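Local coordinates for MHC class I-like protein MILL2 (Mus musculus, PDB 6A97), which binds heparan sulfate proteoglycans on the surface of fibroblasts as a GPI-anchored member of the MHC class I family, at residues T22-L34 and H111-S123. Numbering follows the deposited sequence.
Sequences THTLRYNVRAHSL and HTLQATLGCELLS
L117 and Y27 face each other as a hydrogen-bonded antiparallel pair, the Y27 N–L117 O bond being 2.7 Å long and almost straight. With chi1 at 65°, L117 CG sits between its own backbone N and carbonyl carbon, which turns the branch toward the neighbouring strand; CD1 thereby comes 3.6 Å from Y27 CD1, while L117 O lies in plane at the ring's edge. L117 also packs on F177 and Y27 on H185, placing this pair beneath helix 171-193, to which C119 is tied by its disulfide with C182.

Where strand 113-121 begins, L113 CB meets L34 CD2 at 4.0 Å, the side chains crossing at about a right angle. Here A31 N still bonds L113 O directly (3.1 Å), but L113 N reaches A31 O through a water that also donates to H111 O.

On the sheet face opposite L117 and Y27, T116 OG1 accepts a hydrogen bond from R26 NH2 (2.9 Å), 15° out of the guanidinium plane, and donates to N28 OD1, also at 2.9 Å. Strand axes 4.5 Å apart at 166° confirm antiparallel pairing: 23-31 and 113-121 are the central strands joining alpha-1 to alpha-2 in the MHC class I platform.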
ATOM      1  N   THR A  22     -19.116  -7.247   4.705  1.00 74.75           N
ATOM      2  CA  THR A  22     -18.949  -6.744   6.064  1.00 76.42           C
ATOM      3  C   THR A  22     -19.120  -5.221   6.129  1.00 74.91           C
ATOM      4  O   THR A  22     -18.617  -4.485   5.279  1.00 73.73           O
ATOM      5  CB  THR A  22     -17.572  -7.144   6.644  1.00 72.64           C
ATOM      6  OG1 THR A  22     -17.421  -6.597   7.960  1.00 78.23           O
ATOM      7  CG2 THR A  22     -16.438  -6.658   5.749  1.00 73.46           C
ATOM      8  N   HIS A  23     -19.847  -4.753   7.139  1.00 67.98           N
ATOM      9  CA  HIS A  23     -20.141  -3.330   7.265  1.00 60.37           C
ATOM     10  C   HIS A  23     -20.071  -2.865   8.712  1.00 55.73           C
ATOM     11  O   HIS A  23     -20.251  -3.656   9.637  1.00 56.91           O
ATOM     12  CB  HIS A  23     -21.521  -3.018   6.686  1.00 51.28           C
ATOM     13  CG  HIS A  23     -21.658  -3.367   5.239  1.00 56.48           C
ATOM     14  ND1 HIS A  23     -21.189  -2.553   4.230  1.00 62.42           N
ATOM     15  CD2 HIS A  23     -22.210  -4.443   4.629  1.00 57.62           C
ATOM     16  CE1 HIS A  23     -21.451  -3.111   3.061  1.00 65.79           C
ATOM     17  NE2 HIS A  23     -22.070  -4.258   3.276  1.00 65.79           N
ATOM     18  N   THR A  24     -19.818  -1.574   8.898  1.00 48.56           N
ATOM     19  CA  THR A  24     -19.684  -1.011  10.234  1.00 49.36           C
ATOM     20  C   THR A  24     -20.507   0.264  10.407  1.00 47.50           C
ATOM     21  O   THR A  24     -20.549   1.122   9.521  1.00 49.14           O
ATOM     22  CB  THR A  24     -18.210  -0.705  10.565  1.00 53.58           C
ATOM     23  OG1 THR A  24     -17.413  -1.872  10.328  1.00 70.42           O
ATOM     24  CG2 THR A  24     -18.060  -0.291  12.021  1.00 57.01           C
ATOM     25  N   LEU A  25     -21.170   0.367  11.553  1.00 37.87           N
ATOM     26  CA  LEU A  25     -21.849   1.591  11.957  1.00 38.71           C
ATOM     27  C   LEU A  25     -21.154   2.122  13.198  1.00 42.51           C
ATOM     28  O   LEU A  25     -20.997   1.397  14.176  1.00 41.47           O
ATOM     29  CB  LEU A  25     -23.331   1.337  12.234  1.00 43.84           C
ATOM     30  CG  LEU A  25     -24.098   2.440  12.970  1.00 47.15           C
ATOM     31  CD1 LEU A  25     -24.034   3.748  12.200  1.00 47.83           C
ATOM     32  CD2 LEU A  25     -25.546   2.031  13.209  1.00 40.07           C
ATOM     33  N   ARG A  26     -20.721   3.378  13.159  1.00 36.80           N
ATOM     34  CA  ARG A  26     -19.991   3.952  14.284  1.00 36.41           C
ATOM     35  C   ARG A  26     -20.511   5.332  14.657  1.00 38.07           C
ATOM     36  O   ARG A  26     -20.660   6.203  13.801  1.00 34.75           O
ATOM     37  CB  ARG A  26     -18.496   4.037  13.973  1.00 31.33           C
ATOM     38  CG  ARG A  26     -17.667   4.636  15.107  1.00 35.22           C
ATOM     39  CD  ARG A  26     -16.198   4.757  14.711  1.00 46.44           C
ATOM     40  NE  ARG A  26     -15.589   3.457  14.440  1.00 60.56           N
ATOM     41  CZ  ARG A  26     -14.920   2.736  15.339  1.00 68.89           C
ATOM     42  NH1 ARG A  26     -14.398   1.565  14.996  1.00 68.49           N
ATOM     43  NH2 ARG A  26     -14.769   3.184  16.578  1.00 60.96           N
ATOM     44  N   TYR A  27     -20.784   5.514  15.943  1.00 34.21           N
ATOM     45  CA  TYR A  27     -21.182   6.800  16.495  1.00 34.23           C
ATOM     46  C   TYR A  27     -19.995   7.401  17.217  1.00 39.23           C
ATOM     47  O   TYR A  27     -19.492   6.803  18.168  1.00 40.54           O
ATOM     48  CB  TYR A  27     -22.345   6.653  17.482  1.00 30.94           C
ATOM     49  CG  TYR A  27     -23.601   6.014  16.936  1.00 37.12           C
ATOM     50  CD1 TYR A  27     -23.704   4.630  16.817  1.00 42.26           C
ATOM     51  CD2 TYR A  27     -24.703   6.792  16.585  1.00 38.50           C
ATOM     52  CE1 TYR A  27     -24.860   4.037  16.342  1.00 37.69           C
ATOM     53  CE2 TYR A  27     -25.866   6.208  16.107  1.00 44.86           C
ATOM     54  CZ  TYR A  27     -25.939   4.833  15.987  1.00 45.18           C
ATOM     55  OH  TYR A  27     -27.089   4.242  15.512  1.00 45.38           O
ATOM     56  N   ASN A  28     -19.532   8.562  16.766  1.00 30.05           N
ATOM     57  CA  ASN A  28     -18.521   9.306  17.504  1.00 28.56           C
ATOM     58  C   ASN A  28     -19.189  10.456  18.248  1.00 38.67           C
ATOM     59  O   ASN A  28     -19.689  11.401  17.633  1.00 36.77           O
ATOM     60  CB  ASN A  28     -17.424   9.819  16.571  1.00 35.29           C
ATOM     61  CG  ASN A  28     -16.363   8.767  16.296  1.00 44.06           C
ATOM     62  OD1 ASN A  28     -16.514   7.611  16.679  1.00 37.70           O
ATOM     63  ND2 ASN A  28     -15.285   9.164  15.635  1.00 40.23           N
ATOM     64  N   VAL A  29     -19.213  10.355  19.573  1.00 33.53           N
ATOM     65  CA  VAL A  29     -19.928  11.312  20.408  1.00 36.63           C
ATOM     66  C   VAL A  29     -18.951  12.120  21.244  1.00 38.52           C
ATOM     67  O   VAL A  29     -17.988  11.578  21.792  1.00 37.65           O
ATOM     68  CB  VAL A  29     -20.933  10.603  21.350  1.00 34.38           C
ATOM     69  CG1 VAL A  29     -21.704  11.612  22.181  1.00 31.36           C
ATOM     70  CG2 VAL A  29     -21.888   9.723  20.557  1.00 35.81           C
ATOM     71  N   ARG A  30     -19.194  13.420  21.351  1.00 34.67           N
ATOM     72  CA  ARG A  30     -18.372  14.254  22.216  1.00 31.42           C
ATOM     73  C   ARG A  30     -19.197  15.344  22.892  1.00 30.97           C
ATOM     74  O   ARG A  30     -20.014  15.994  22.245  1.00 33.23           O
ATOM     75  CB  ARG A  30     -17.230  14.879  21.417  1.00 37.88           C
ATOM     76  CG  ARG A  30     -16.476  15.949  22.174  1.00 45.63           C
ATOM     77  CD  ARG A  30     -15.182  16.301  21.475  1.00 43.98           C
ATOM     78  NE  ARG A  30     -15.415  16.809  20.128  1.00 40.89           N
ATOM     79  CZ  ARG A  30     -15.496  18.101  19.822  1.00 42.40           C
ATOM     80  NH1 ARG A  30     -15.357  19.020  20.771  1.00 43.27           N
ATOM     81  NH2 ARG A  30     -15.701  18.473  18.563  1.00 35.73           N
ATOM     82  N   ALA A  31     -18.982  15.537  24.190  1.00 31.34           N
ATOM     83  CA  ALA A  31     -19.593  16.651  24.913  1.00 35.25           C
ATOM     84  C   ALA A  31     -18.792  17.926  24.700  1.00 48.56           C
ATOM     85  O   ALA A  31     -17.563  17.925  24.814  1.00 41.76           O
ATOM     86  CB  ALA A  31     -19.696  16.336  26.397  1.00 32.61           C
ATOM     87  N   HIS A  32     -19.490  19.019  24.404  1.00 47.40           N
ATOM     88  CA  HIS A  32     -18.829  20.295  24.156  1.00 55.52           C
ATOM     89  C   HIS A  32     -18.253  20.871  25.441  1.00 67.59           C
ATOM     90  O   HIS A  32     -17.102  21.307  25.476  1.00 72.91           O
ATOM     91  CB  HIS A  32     -19.799  21.289  23.520  1.00 50.39           C
ATOM     92  CG  HIS A  32     -20.087  21.005  22.081  1.00 49.65           C
ATOM     93  ND1 HIS A  32     -19.134  21.129  21.092  1.00 49.31           N
ATOM     94  CD2 HIS A  32     -21.222  20.602  21.462  1.00 43.54           C
ATOM     95  CE1 HIS A  32     -19.671  20.816  19.927  1.00 53.21           C
ATOM     96  NE2 HIS A  32     -20.937  20.494  20.123  1.00 48.36           N
ATOM     97  N   SER A  33     -19.065  20.875  26.492  1.00 62.99           N
ATOM     98  CA  SER A  33     -18.623  21.297  27.816  1.00 59.02           C
ATOM     99  C   SER A  33     -19.478  20.608  28.870  1.00 59.81           C
ATOM    100  O   SER A  33     -20.694  20.501  28.721  1.00 68.68           O
ATOM    101  CB  SER A  33     -18.706  22.814  27.969  1.00 57.59           C
ATOM    102  OG  SER A  33     -20.035  23.227  28.221  1.00 64.99           O
ATOM    103  N   LEU A  34     -18.836  20.138  29.931  1.00 55.12           N
ATOM    104  CA  LEU A  34     -19.522  19.343  30.938  1.00 54.82           C
ATOM    105  C   LEU A  34     -20.259  20.219  31.948  1.00 62.45           C
ATOM    106  O   LEU A  34     -19.672  20.712  32.910  1.00 67.84           O
ATOM    107  CB  LEU A  34     -18.525  18.426  31.644  1.00 51.10           C
ATOM    108  CG  LEU A  34     -17.836  17.431  30.704  1.00 52.62           C
ATOM    109  CD1 LEU A  34     -16.690  16.725  31.407  1.00 51.02           C
ATOM    110  CD2 LEU A  34     -18.836  16.418  30.171  1.00 51.36           C
ATOM    111  N   HIS A 111     -12.498  19.808  30.762  1.00 55.77           N
ATOM    112  CA  HIS A 111     -12.196  18.420  30.430  1.00 56.93           C
ATOM    113  C   HIS A 111     -12.994  17.942  29.224  1.00 54.65           C
ATOM    114  O   HIS A 111     -13.988  18.559  28.844  1.00 52.15           O
ATOM    115  CB  HIS A 111     -12.466  17.518  31.631  1.00 53.35           C
ATOM    116  CG  HIS A 111     -11.684  17.898  32.847  1.00 60.82           C
ATOM    117  ND1 HIS A 111     -10.423  17.403  33.103  1.00 56.40           N
ATOM    118  CD2 HIS A 111     -11.977  18.733  33.872  1.00 59.71           C
ATOM    119  CE1 HIS A 111      -9.975  17.915  34.237  1.00 59.60           C
ATOM    120  NE2 HIS A 111     -10.899  18.723  34.723  1.00 57.58           N
ATOM    121  N   THR A 112     -12.549  16.838  28.630  1.00 45.42           N
ATOM    122  CA  THR A 112     -13.138  16.334  27.394  1.00 43.46           C
ATOM    123  C   THR A 112     -13.680  14.917  27.539  1.00 39.57           C
ATOM    124  O   THR A 112     -12.922  13.978  27.783  1.00 42.02           O
ATOM    125  CB  THR A 112     -12.108  16.340  26.242  1.00 49.12           C
ATOM    126  OG1 THR A 112     -11.430  17.602  26.207  1.00 50.22           O
ATOM    127  CG2 THR A 112     -12.792  16.084  24.903  1.00 41.16           C
ATOM    128  N   LEU A 113     -14.990  14.760  27.372  1.00 36.43           N
ATOM    129  CA  LEU A 113     -15.613  13.439  27.393  1.00 32.48           C
ATOM    130  C   LEU A 113     -16.002  13.000  25.989  1.00 32.95           C
ATOM    131  O   LEU A 113     -16.718  13.713  25.282  1.00 32.98           O
ATOM    132  CB  LEU A 113     -16.847  13.431  28.297  1.00 34.07           C
ATOM    133  CG  LEU A 113     -17.562  12.086  28.429  1.00 37.91           C
ATOM    134  CD1 LEU A 113     -16.671  11.056  29.149  1.00 39.77           C
ATOM    135  CD2 LEU A 113     -18.892  12.257  29.145  1.00 36.17           C
ATOM    136  N   GLN A 114     -15.525  11.820  25.592  1.00 32.91           N
ATOM    137  CA  GLN A 114     -15.800  11.274  24.265  1.00 34.26           C
ATOM    138  C   GLN A 114     -16.341   9.863  24.362  1.00 33.32           C
ATOM    139  O   GLN A 114     -16.073   9.146  25.327  1.00 36.63           O
ATOM    140  CB  GLN A 114     -14.535  11.263  23.400  1.00 30.43           C
ATOM    141  CG  GLN A 114     -13.938  12.635  23.113  1.00 31.40           C
ATOM    142  CD  GLN A 114     -12.512  12.540  22.586  1.00 35.71           C
ATOM    143  OE1 GLN A 114     -11.552  12.663  23.345  1.00 33.65           O
ATOM    144  NE2 GLN A 114     -12.369  12.305  21.282  1.00 30.76           N
ATOM    145  N   ALA A 115     -17.085   9.453  23.345  1.00 35.23           N
ATOM    146  CA  ALA A 115     -17.532   8.078  23.255  1.00 34.84           C
ATOM    147  C   ALA A 115     -17.464   7.616  21.813  1.00 35.90           C
ATOM    148  O   ALA A 115     -17.755   8.378  20.899  1.00 37.59           O
ATOM    149  CB  ALA A 115     -18.953   7.929  23.798  1.00 31.40           C
ATOM    150  N   THR A 116     -17.058   6.372  21.601  1.00 33.23           N
ATOM    151  CA  THR A 116     -17.244   5.778  20.293  1.00 33.10           C
ATOM    152  C   THR A 116     -17.969   4.461  20.495  1.00 36.87           C
ATOM    153  O   THR A 116     -17.673   3.704  21.423  1.00 36.86           O
ATOM    154  CB  THR A 116     -15.916   5.589  19.525  1.00 35.02           C
ATOM    155  OG1 THR A 116     -16.207   5.143  18.199  1.00 41.74           O
ATOM    156  CG2 THR A 116     -14.978   4.571  20.212  1.00 31.97           C
ATOM    157  N   LEU A 117     -18.947   4.194  19.642  1.00 31.79           N
ATOM    158  CA  LEU A 117     -19.772   3.017  19.840  1.00 33.85           C
ATOM    159  C   LEU A 117     -20.430   2.625  18.540  1.00 37.14           C
ATOM    160  O   LEU A 117     -20.469   3.412  17.594  1.00 34.11           O
ATOM    161  CB  LEU A 117     -20.806   3.290  20.934  1.00 36.44           C
ATOM    162  CG  LEU A 117     -21.885   4.357  20.694  1.00 49.15           C
ATOM    163  CD1 LEU A 117     -23.216   3.739  20.242  1.00 58.09           C
ATOM    164  CD2 LEU A 117     -22.052   5.269  21.902  1.00 54.07           C
ATOM    165  N   GLY A 118     -20.928   1.398  18.480  1.00 38.27           N
ATOM    166  CA  GLY A 118     -21.612   0.943  17.288  1.00 46.06           C
ATOM    167  C   GLY A 118     -21.579  -0.558  17.119  1.00 41.22           C
ATOM    168  O   GLY A 118     -21.412  -1.298  18.084  1.00 45.02           O
ATOM    169  N   CYS A 119     -21.739  -1.007  15.881  1.00 39.71           N
ATOM    170  CA  CYS A 119     -21.830  -2.429  15.607  1.00 41.72           C
ATOM    171  C   CYS A 119     -21.229  -2.745  14.254  1.00 46.40           C
ATOM    172  O   CYS A 119     -21.132  -1.879  13.381  1.00 48.36           O
ATOM    173  CB  CYS A 119     -23.283  -2.900  15.658  1.00 38.27           C
ATOM    174  SG  CYS A 119     -24.343  -2.129  14.398  1.00 55.60           S
ATOM    175  N   GLU A 120     -20.830  -3.998  14.089  1.00 52.09           N
ATOM    176  CA  GLU A 120     -20.181  -4.450  12.873  1.00 56.43           C
ATOM    177  C   GLU A 120     -20.907  -5.670  12.320  1.00 63.51           C
ATOM    178  O   GLU A 120     -21.045  -6.684  13.002  1.00 71.17           O
ATOM    179  CB  GLU A 120     -18.711  -4.768  13.151  1.00 60.94           C
ATOM    180  CG  GLU A 120     -17.894  -5.143  11.930  1.00 71.60           C
ATOM    181  CD  GLU A 120     -16.416  -5.261  12.251  1.00 79.47           C
ATOM    182  OE1 GLU A 120     -15.586  -5.001  11.355  1.00 87.75           O
ATOM    183  OE2 GLU A 120     -16.083  -5.607  13.406  1.00 79.14           O
ATOM    184  N   LEU A 121     -21.391  -5.556  11.090  1.00 61.05           N
ATOM    185  CA  LEU A 121     -22.046  -6.672  10.425  1.00 60.90           C
ATOM    186  C   LEU A 121     -20.999  -7.584   9.797  1.00 65.89           C
ATOM    187  O   LEU A 121     -20.236  -7.158   8.932  1.00 68.34           O
ATOM    188  CB  LEU A 121     -23.025  -6.168   9.365  1.00 59.44           C
ATOM    189  CG  LEU A 121     -23.779  -7.219   8.552  1.00 63.71           C
ATOM    190  CD1 LEU A 121     -24.774  -7.976   9.426  1.00 69.07           C
ATOM    191  CD2 LEU A 121     -24.480  -6.571   7.368  1.00 67.22           C
ATOM    192  N   LEU A 122     -20.949  -8.833  10.247  1.00 69.43           N
ATOM    193  CA  LEU A 122     -20.010  -9.795   9.687  1.00 70.63           C
ATOM    194  C   LEU A 122     -20.628 -10.473   8.469  1.00 70.97           C
ATOM    195  O   LEU A 122     -21.851 -10.583   8.368  1.00 74.28           O
ATOM    196  CB  LEU A 122     -19.604 -10.831  10.736  1.00 66.22           C
ATOM    197  CG  LEU A 122     -18.941 -10.294  12.007  1.00 66.57           C
ATOM    198  CD1 LEU A 122     -18.509 -11.438  12.906  1.00 69.64           C
ATOM    199  CD2 LEU A 122     -17.758  -9.407  11.663  1.00 67.87           C
ATOM    200  N   SER A 123     -19.781 -10.928   7.551  1.00 72.29           N
ATOM    201  CA  SER A 123     -20.244 -11.535   6.303  1.00 73.75           C
ATOM    202  C   SER A 123     -21.051 -12.812   6.539  1.00 75.14           C
ATOM    203  O   SER A 123     -21.744 -13.288   5.639  1.00 77.85           O
ATOM    204  CB  SER A 123     -19.059 -11.835   5.384  1.00 77.91           C
ATOM    205  OG  SER A 123     -18.201 -12.802   5.963  1.00 82.38           O
TER
HETATM  206  O   HOH W   1     -16.247  17.346  27.183  1.00 46.03           O